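Local coordinates for prephenate dehydrogenase (Aquifex aeolicus, PDB 2G5C), which probably catalyses the NAD(+)-dependent oxidative decarboxylation of prephenate to 3-(4-hydroxyphenyl)pyruvate, a step on the route to tyrosine, at residues Ser70-Arg73 and Thr74-Glu77; Pro227-Trp230 and Arg231-Leu235; Leu271-Val274 and Lys275-Arg278. All blocks are in the same frame, centred on the assembly; numbering follows the deposited sequence.

In the fold
The three contacts follow one another along the chain. Contact 1 spans the loop and first turn of helix 72-85, in the nucleotide-binding domain beside NAD. Contact 2 lies in helix 227-236 of the dimerization domain, its centre about 12 Å from that of contact 1. The cofactor and dimerization domains touch here, where R73 makes a salt bridge with D232, though D232 OD1 is less surely placed. R73 also bridges to E264 of the second subunit. Contact 3 lies in helix 264-279, its centre about 31 Å from that of contact 2 and about 40 Å from that of contact 1. Contacts 2 and 3 both touch the second subunit, L271 of one chain packing on W230 of the other.

Contact 1 of 3, residues Ser70-Arg73 and Thr74-Glu77; sequences SPVR and TFRE. With NAD (nicotinamide-adenine-dinucleotide), chain E.
T74 folds its side chain back onto S70 and P71, at the turn that leads into helix 72-85. T74 CB lies 3.4 Å from P71 O. From CB, a chi1 of 67° sets OG1 over the backbone, flanked by both N and C, and so turns it back to the loop. T74 OG1 donates a hydrogen bond to P71 O at 2.6 Å, in the carbonyl plane. T74 OG1 also accepts one from S70 OG at 2.7 Å. The other branch, T74 CG2, comes within 3.5 Å of the adenine amino atom N6A of NAD. P71 O is gripped twice, because T74 N bonds to it at 2.7 Å from above the carbonyl plane.

The F75 ring lies next to this turn. V72 CA sits over one ring face, 3.8 Å from the F75 centroid, as a CH-pi contact. S70 O meets the ring edge near its plane, 2.9 Å from F75 CE1. The same S70 O accepts a hydrogen bond of 2.5 Å from NAD O3D, a ribose hydroxyl. The turn thus holds a carbonyl toward the cofactor.

The helix is the crossover of a beta-alpha-beta unit between strands 65-68 and 91-94, as in Rossmann folds. Helix 101-110 packs beside it: F75 touches L102 and L106, and R76 makes a salt bridge with D105.

Contact 2 of 3, residues Pro227-Trp230 and Arg231-Leu235; sequences PIMW and RDIFL
W230 and I233 pair on one side of helix 227-236, the dimerization-domain helix that runs beside the bound NAD. I233 CD1 stands over the face of the six-membered ring of W230, 3.8 Å from its centroid and 11° off the normal. The I233 chain is extended to CD1 (chi2 178°), which carries this methyl out over the ring face. I233 CD1 also lies 3.9 Å from CG of M229, a selenomethionine. F234 CE1 reaches W230 CE3 at 3.8 Å, with the planes of the two rings at 47°. H188 stacks on the W230 ring, and F192 meets it edge-to-face.

Another side of the helix is charged. R231 NE and NH2 both hydrogen-bond to D232 OD1 at the edge of the guanidinium, a salt bridge with NH2 at 2.8 Å, though the place of OD1 is less sure. I228 CG2 lies over a guanidinium face, 4.2 Å from R231 NH2.

The apolar side suits packing on helix 173-201 and on L271 of the second subunit. M229 is a known NAD contact, its side chain about 4 Å from the bound cofactor. With the same doubt, D232 also bridges to R73 and would probably offset both positive charges.

Contact 3 of 3, residues Leu271-Val274 and Lys275-Arg278; sequences LKEV and KIKR
L271-V274 and K275-R278 are joined by four successive i to i+4 backbone hydrogen bonds of a regular alpha helix, among them R278 N to V274 O at 2.9 Å and K277 N to E273 O at 3.0 Å. The main side-chain meeting is between E273 and K277, one turn apart. E273 sends CG opposite its backbone N (chi1 -172°) and then bends at chi2, which brings its carboxylate back across the K277 chain. K277 bends at chi2 as well (-63°). K277 CE is 3.1 Å and K277 CG 3.6 Å from E273 OE2. The charged ends stay apart, since K277 NZ is 4.1 Å from E273 OE2, beyond a salt bridge. A water fills in between them. It donates to E273 OE2 at 3.0 Å and accepts a weak bond from K277 NZ at 3.2 Å. The carboxylate therefore meets mainly the methylenes of the lysine, and the two charges probably still steady each other. E273 also touches a crystal neighbour, which may influence its pose.

This is helix 264-279, in a region predicted to form a coiled coil, and it lies away from the cofactor site. An alanine at K277 would remove the chain beyond CB, and E273 OE2 would probably lose its neighbouring positive charge and be freer to turn.

On another side, K272 and I276 run side by side and point the same way. K272 CG is 4.2 Å from I276 CD1. L271 packs on F192 and V274 on V195 of the second subunit. K275 packs on S225 of that subunit. R278 leads away from L271-V274. R278 NE hydrogen-bonds to T220 OG1, and R278 NH2 to K217 O, both of the second subunit.

Contact 1 of 3, residues Ser70-Arg73 and Thr74-Glu77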
loop_
_atom_site.group_PDB
_atom_site.type_symbol
_atom_site.label_atom_id
_atom_site.label_comp_id
_atom_site.label_asym_id
_atom_site.label_seq_id
_atom_site.Cartn_x
_atom_site.Cartn_y
_atom_site.Cartn_z
ATOM N N SER A 70 -5.715 22.058 14.947
ATOM C CA SER A 70 -6.308 22.580 13.726
ATOM C C SER A 70 -5.282 22.368 12.612
ATOM O O SER A 70 -4.215 21.805 12.847
ATOM C CB SER A 70 -6.610 24.075 13.897
ATOM O OG SER A 70 -5.454 24.786 14.317
ATOM N N PRO A 71 -5.597 22.786 11.380
ATOM C CA PRO A 71 -4.617 22.593 10.306
ATOM C C PRO A 71 -3.311 23.333 10.603
ATOM O O PRO A 71 -3.324 24.460 11.108
ATOM C CB PRO A 71 -5.346 23.139 9.084
ATOM C CG PRO A 71 -6.773 22.752 9.370
ATOM C CD PRO A 71 -6.918 23.139 10.830
ATOM N N VAL A 72 -2.180 22.702 10.304
ATOM C CA VAL A 72 -0.890 23.334 10.565
ATOM C C VAL A 72 -0.804 24.736 9.962
ATOM O O VAL A 72 -0.135 25.613 10.507
ATOM C CB VAL A 72 0.281 22.467 10.030
ATOM C CG1 VAL A 72 1.576 23.268 10.036
ATOM C CG2 VAL A 72 0.442 21.233 10.905
ATOM N N ARG A 73 -1.481 24.947 8.839
ATOM C CA ARG A 73 -1.479 26.255 8.187
ATOM C C ARG A 73 -2.036 27.338 9.104
ATOM O O ARG A 73 -1.749 28.516 8.918
ATOM C CB ARG A 73 -2.324 26.221 6.911
ATOM C CG ARG A 73 -1.639 25.633 5.688
ATOM C CD ARG A 73 -0.555 26.562 5.136
ATOM N NE ARG A 73 -0.045 26.097 3.845
ATOM C CZ ARG A 73 -0.748 26.102 2.715
ATOM N NH1 ARG A 73 -1.996 26.552 2.702
ATOM N NH2 ARG A 73 -0.204 25.651 1.592
ATOM N N THR A 74 -2.831 26.941 10.091
ATOM C CA THR A 74 -3.448 27.902 11.007
ATOM C C THR A 74 -2.668 28.168 12.288
ATOM O O THR A 74 -2.981 29.103 13.030
ATOM C CB THR A 74 -4.869 27.452 11.414
ATOM O OG1 THR A 74 -4.792 26.259 12.209
ATOM C CG2 THR A 74 -5.715 27.185 10.183
ATOM N N PHE A 75 -1.659 27.349 12.549
ATOM C CA PHE A 75 -0.859 27.489 13.758
ATOM C C PHE A 75 -0.223 28.864 13.949
ATOM O O PHE A 75 -0.370 29.473 15.007
ATOM C CB PHE A 75 0.226 26.408 13.791
ATOM C CG PHE A 75 -0.297 25.022 14.087
ATOM C CD1 PHE A 75 -1.635 24.697 13.863
ATOM C CD2 PHE A 75 0.560 24.036 14.567
ATOM C CE1 PHE A 75 -2.113 23.409 14.114
ATOM C CE2 PHE A 75 0.097 22.746 14.821
ATOM C CZ PHE A 75 -1.244 22.430 14.594
ATOM N N ARG A 76 0.481 29.354 12.934
ATOM C CA ARG A 76 1.145 30.649 13.051
ATOM C C ARG A 76 0.189 31.805 13.350
ATOM O O ARG A 76 0.474 32.639 14.212
ATOM C CB ARG A 76 1.961 30.938 11.787
ATOM C CG ARG A 76 3.156 30.005 11.605
ATOM C CD ARG A 76 3.967 30.373 10.371
ATOM N NE ARG A 76 5.159 29.541 10.197
ATOM C CZ ARG A 76 5.147 28.267 9.811
ATOM N NH1 ARG A 76 4.003 27.653 9.553
ATOM N NH2 ARG A 76 6.288 27.606 9.676
ATOM N N GLU A 77 -0.943 31.850 12.653
ATOM C CA GLU A 77 -1.931 32.908 12.860
ATOM C C GLU A 77 -2.568 32.834 14.245
ATOM O O GLU A 77 -2.742 33.852 14.912
ATOM C CB GLU A 77 -3.027 32.826 11.794
ATOM C CG GLU A 77 -3.680 31.456 11.694
ATOM C CD GLU A 77 -4.806 31.405 10.678
ATOM O OE1 GLU A 77 -5.895 31.942 10.972
ATOM O OE2 GLU A 77 -4.597 30.830 9.585
HETATM P PA NAD E . -10.289 17.640 11.184
HETATM O O1A NAD E . -11.050 16.503 11.725
HETATM O O2A NAD E . -10.698 18.123 9.809
HETATM O O5B NAD E . -10.389 18.804 12.266
HETATM C C5B NAD E . -9.769 20.034 12.028
HETATM C C4B NAD E . -10.530 21.120 12.767
HETATM O O4B NAD E . -9.864 22.312 12.439
HETATM C C3B NAD E . -11.981 21.297 12.266
HETATM O O3B NAD E . -12.937 21.100 13.301
HETATM C C2B NAD E . -11.971 22.707 11.670
HETATM O O2B NAD E . -13.190 23.417 11.731
HETATM C C1B NAD E . -10.842 23.308 12.473
HETATM N N9A NAD E . -10.204 24.550 12.002
HETATM C C8A NAD E . -9.833 24.914 10.729
HETATM N N7A NAD E . -9.281 26.139 10.775
HETATM C C5A NAD E . -9.289 26.569 12.056
HETATM C C6A NAD E . -8.858 27.736 12.705
HETATM N N6A NAD E . -8.295 28.722 12.028
HETATM N N1A NAD E . -9.022 27.861 14.085
HETATM C C2A NAD E . -9.613 26.837 14.826
HETATM N N3A NAD E . -10.043 25.679 14.194
HETATM C C4A NAD E . -9.876 25.562 12.835
HETATM O O3 NAD E . -8.685 17.322 11.138
HETATM P PN NAD E . -7.902 16.276 12.074
HETATM O O1N NAD E . -8.539 16.271 13.405
HETATM O O2N NAD E . -7.860 14.972 11.358
HETATM O O5D NAD E . -6.374 16.781 12.192
HETATM C C5D NAD E . -6.046 18.005 12.822
HETATM C C4D NAD E . -4.521 18.230 12.930
HETATM O O4D NAD E . -3.887 17.041 13.373
HETATM C C3D NAD E . -3.757 18.670 11.673
HETATM O O3D NAD E . -2.940 19.794 12.008
HETATM C C2D NAD E . -2.912 17.476 11.256
HETATM O O2D NAD E . -1.665 17.850 10.677
HETATM C C1D NAD E . -2.788 16.689 12.559
HETATM N N1N NAD E . -2.753 15.198 12.444
HETATM C C2N NAD E . -3.772 14.565 11.736
HETATM C C3N NAD E . -3.771 13.170 11.608
HETATM C C7N NAD E . -4.877 12.505 10.843
HETATM O O7N NAD E . -4.846 11.142 10.737
HETATM N N7N NAD E . -5.871 13.164 10.274
HETATM C C4N NAD E . -2.719 12.424 12.209
HETATM C C5N NAD E . -1.690 13.077 12.926
HETATM C C6N NAD E . -1.720 14.477 13.035
HETATM O O HOH W 1 1.209 27.905 10.327
#

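Contact 2 of 3, residues Pro227-Trp230 and Arg231-Leu235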
loop_
_atom_site.group_PDB
_atom_site.type_symbol
_atom_site.label_atom_id
_atom_site.label_comp_id
_atom_site.label_asym_id
_atom_site.label_seq_id
_atom_site.Cartn_x
_atom_site.Cartn_y
_atom_site.Cartn_z
ATOM N N PRO A 227 -6.736 16.011 0.231
ATOM C CA PRO A 227 -5.968 16.794 -0.745
ATOM C C PRO A 227 -5.400 18.095 -0.186
ATOM O O PRO A 227 -4.287 18.498 -0.530
ATOM C CB PRO A 227 -6.984 17.041 -1.860
ATOM C CG PRO A 227 -7.841 15.821 -1.795
ATOM C CD PRO A 227 -8.061 15.668 -0.312
ATOM N N ILE A 228 -6.174 18.753 0.671
ATOM C CA ILE A 228 -5.747 20.009 1.267
ATOM C C ILE A 228 -4.628 19.777 2.277
ATOM O O ILE A 228 -3.617 20.478 2.253
ATOM C CB ILE A 228 -6.934 20.736 1.962
ATOM C CG1 ILE A 228 -7.852 21.366 0.908
ATOM C CG2 ILE A 228 -6.416 21.812 2.902
ATOM C CD1 ILE A 228 -8.438 20.378 -0.087
HETATM N N MSE A 229 -4.805 18.795 3.154
HETATM C CA MSE A 229 -3.788 18.496 4.158
HETATM C C MSE A 229 -2.463 18.157 3.488
HETATM O O MSE A 229 -1.417 18.684 3.863
HETATM C CB MSE A 229 -4.219 17.324 5.050
HETATM C CG MSE A 229 -3.181 16.951 6.114
HETATM SE SE MSE A 229 -3.699 15.479 7.281
HETATM C CE MSE A 229 -2.757 14.039 6.401
ATOM N N TRP A 230 -2.506 17.281 2.487
ATOM C CA TRP A 230 -1.283 16.900 1.802
ATOM C C TRP A 230 -0.672 18.040 0.994
ATOM O O TRP A 230 0.548 18.099 0.832
ATOM C CB TRP A 230 -1.521 15.640 0.952
ATOM C CG TRP A 230 -1.562 14.435 1.847
ATOM C CD1 TRP A 230 -2.671 13.770 2.294
ATOM C CD2 TRP A 230 -0.449 13.873 2.552
ATOM N NE1 TRP A 230 -2.315 12.837 3.245
ATOM C CE2 TRP A 230 -0.958 12.882 3.421
ATOM C CE3 TRP A 230 0.931 14.117 2.538
ATOM C CZ2 TRP A 230 -0.134 12.135 4.271
ATOM C CZ3 TRP A 230 1.749 13.375 3.381
ATOM C CH2 TRP A 230 1.211 12.395 4.239
ATOM N N ARG A 231 -1.501 18.956 0.499
ATOM C CA ARG A 231 -0.967 20.105 -0.233
ATOM C C ARG A 231 -0.162 20.931 0.762
ATOM O O ARG A 231 0.883 21.491 0.429
ATOM C CB ARG A 231 -2.079 20.998 -0.782
ATOM C CG ARG A 231 -1.545 22.321 -1.335
ATOM C CD ARG A 231 -2.595 23.419 -1.320
ATOM N NE ARG A 231 -2.915 23.854 0.033
ATOM C CZ ARG A 231 -3.919 24.672 0.333
ATOM N NH1 ARG A 231 -4.701 25.140 -0.631
ATOM N NH2 ARG A 231 -4.140 25.028 1.593
ATOM N N ASP A 232 -0.666 21.011 1.988
ATOM C CA ASP A 232 0.007 21.780 3.026
ATOM C C ASP A 232 1.276 21.069 3.482
ATOM O O ASP A 232 2.313 21.695 3.660
ATOM C CB ASP A 232 -0.933 22.010 4.216
ATOM C CG ASP A 232 -2.178 22.802 3.833
ATOM O OD1 ASP A 232 -2.089 23.646 2.919
ATOM O OD2 ASP A 232 -3.243 22.595 4.453
ATOM N N ILE A 233 1.192 19.756 3.658
ATOM C CA ILE A 233 2.354 18.994 4.079
ATOM C C ILE A 233 3.452 19.092 3.026
ATOM O O ILE A 233 4.606 19.332 3.357
ATOM C CB ILE A 233 1.987 17.512 4.324
ATOM C CG1 ILE A 233 1.061 17.411 5.539
ATOM C CG2 ILE A 233 3.247 16.682 4.530
ATOM C CD1 ILE A 233 0.595 15.997 5.851
ATOM N N PHE A 234 3.093 18.916 1.758
ATOM C CA PHE A 234 4.078 18.991 0.685
ATOM C C PHE A 234 4.716 20.375 0.608
ATOM O O PHE A 234 5.876 20.506 0.216
ATOM C CB PHE A 234 3.449 18.612 -0.668
ATOM C CG PHE A 234 3.055 17.160 -0.774
ATOM C CD1 PHE A 234 3.768 16.176 -0.089
ATOM C CD2 PHE A 234 1.996 16.769 -1.589
ATOM C CE1 PHE A 234 3.432 14.826 -0.213
ATOM C CE2 PHE A 234 1.652 15.418 -1.721
ATOM C CZ PHE A 234 2.371 14.446 -1.031
ATOM N N LEU A 235 3.968 21.407 0.989
ATOM C CA LEU A 235 4.506 22.766 0.987
ATOM C C LEU A 235 5.398 22.972 2.209
ATOM O O LEU A 235 6.538 23.420 2.092
ATOM C CB LEU A 235 3.385 23.814 1.033
ATOM C CG LEU A 235 3.874 25.237 1.365
ATOM C CD1 LEU A 235 4.713 25.783 0.216
ATOM C CD2 LEU A 235 2.690 26.153 1.634
#

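Contact 3 of 3, residues Leu271-Val274 and Lys275-Arg278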
loop_
_atom_site.group_PDB
_atom_site.type_symbol
_atom_site.label_atom_id
_atom_site.label_comp_id
_atom_site.label_asym_id
_atom_site.label_seq_id
_atom_site.Cartn_x
_atom_site.Cartn_y
_atom_site.Cartn_z
ATOM N N LEU A 271 15.865 -7.666 -5.493
ATOM C CA LEU A 271 14.556 -8.023 -4.957
ATOM C C LEU A 271 14.664 -8.810 -3.667
ATOM O O LEU A 271 13.853 -8.644 -2.764
ATOM C CB LEU A 271 13.770 -8.805 -6.012
ATOM C CG LEU A 271 13.550 -7.983 -7.297
ATOM C CD1 LEU A 271 12.847 -8.819 -8.349
ATOM C CD2 LEU A 271 12.732 -6.745 -6.963
ATOM N N LYS A 272 15.679 -9.660 -3.581
ATOM C CA LYS A 272 15.907 -10.444 -2.383
ATOM C C LYS A 272 16.236 -9.551 -1.194
ATOM O O LYS A 272 15.735 -9.770 -0.096
ATOM C CB LYS A 272 17.059 -11.423 -2.603
ATOM C CG LYS A 272 17.390 -12.250 -1.378
ATOM C CD LYS A 272 18.553 -13.180 -1.635
ATOM C CE LYS A 272 18.805 -14.078 -0.433
ATOM N NZ LYS A 272 19.940 -15.013 -0.697
ATOM N N GLU A 273 17.087 -8.552 -1.406
ATOM C CA GLU A 273 17.469 -7.664 -0.316
ATOM C C GLU A 273 16.275 -6.883 0.198
ATOM O O GLU A 273 16.076 -6.764 1.407
ATOM C CB GLU A 273 18.574 -6.707 -0.763
ATOM C CG GLU A 273 19.165 -5.868 0.371
ATOM C CD GLU A 273 19.531 -6.688 1.611
ATOM O OE1 GLU A 273 19.997 -7.838 1.476
ATOM O OE2 GLU A 273 19.366 -6.169 2.729
ATOM N N VAL A 274 15.486 -6.343 -0.726
ATOM C CA VAL A 274 14.302 -5.601 -0.350
ATOM C C VAL A 274 13.318 -6.501 0.401
ATOM O O VAL A 274 12.696 -6.071 1.368
ATOM C CB VAL A 274 13.622 -5.004 -1.595
ATOM C CG1 VAL A 274 12.181 -4.647 -1.289
ATOM C CG2 VAL A 274 14.385 -3.767 -2.040
ATOM N N LYS A 275 13.178 -7.747 -0.031
ATOM C CA LYS A 275 12.248 -8.646 0.645
ATOM C C LYS A 275 12.665 -8.877 2.097
ATOM O O LYS A 275 11.833 -8.816 3.005
ATOM C CB LYS A 275 12.153 -9.989 -0.083
ATOM C CG LYS A 275 11.160 -10.938 0.575
ATOM C CD LYS A 275 11.179 -12.324 -0.034
ATOM C CE LYS A 275 10.219 -13.241 0.717
ATOM N NZ LYS A 275 10.200 -14.633 0.180
ATOM N N ILE A 276 13.954 -9.136 2.310
ATOM C CA ILE A 276 14.475 -9.364 3.654
ATOM C C ILE A 276 14.252 -8.136 4.542
ATOM O O ILE A 276 13.818 -8.258 5.694
ATOM C CB ILE A 276 15.985 -9.690 3.614
ATOM C CG1 ILE A 276 16.199 -11.077 2.998
ATOM C CG2 ILE A 276 16.574 -9.611 5.025
ATOM C CD1 ILE A 276 17.657 -11.420 2.702
ATOM N N LYS A 277 14.538 -6.956 4.001
ATOM C CA LYS A 277 14.368 -5.721 4.756
ATOM C C LYS A 277 12.900 -5.496 5.106
ATOM O O LYS A 277 12.582 -5.097 6.223
ATOM C CB LYS A 277 14.894 -4.524 3.959
ATOM C CG LYS A 277 16.405 -4.499 3.766
ATOM C CD LYS A 277 17.144 -4.370 5.094
ATOM C CE LYS A 277 18.615 -4.025 4.876
ATOM N NZ LYS A 277 19.383 -3.892 6.152
ATOM N N ARG A 278 12.007 -5.751 4.156
ATOM C CA ARG A 278 10.583 -5.566 4.410
ATOM C C ARG A 278 10.064 -6.580 5.433
ATOM O O ARG A 278 9.180 -6.272 6.227
ATOM C CB ARG A 278 9.781 -5.684 3.111
ATOM C CG ARG A 278 8.278 -5.550 3.311
ATOM C CD ARG A 278 7.914 -4.260 4.039
ATOM N NE ARG A 278 6.467 -4.118 4.195
ATOM C CZ ARG A 278 5.726 -4.868 5.007
ATOM N NH1 ARG A 278 6.295 -5.807 5.752
ATOM N NH2 ARG A 278 4.410 -4.701 5.053
HETATM O O HOH W 2 20.629 -6.740 5.359
#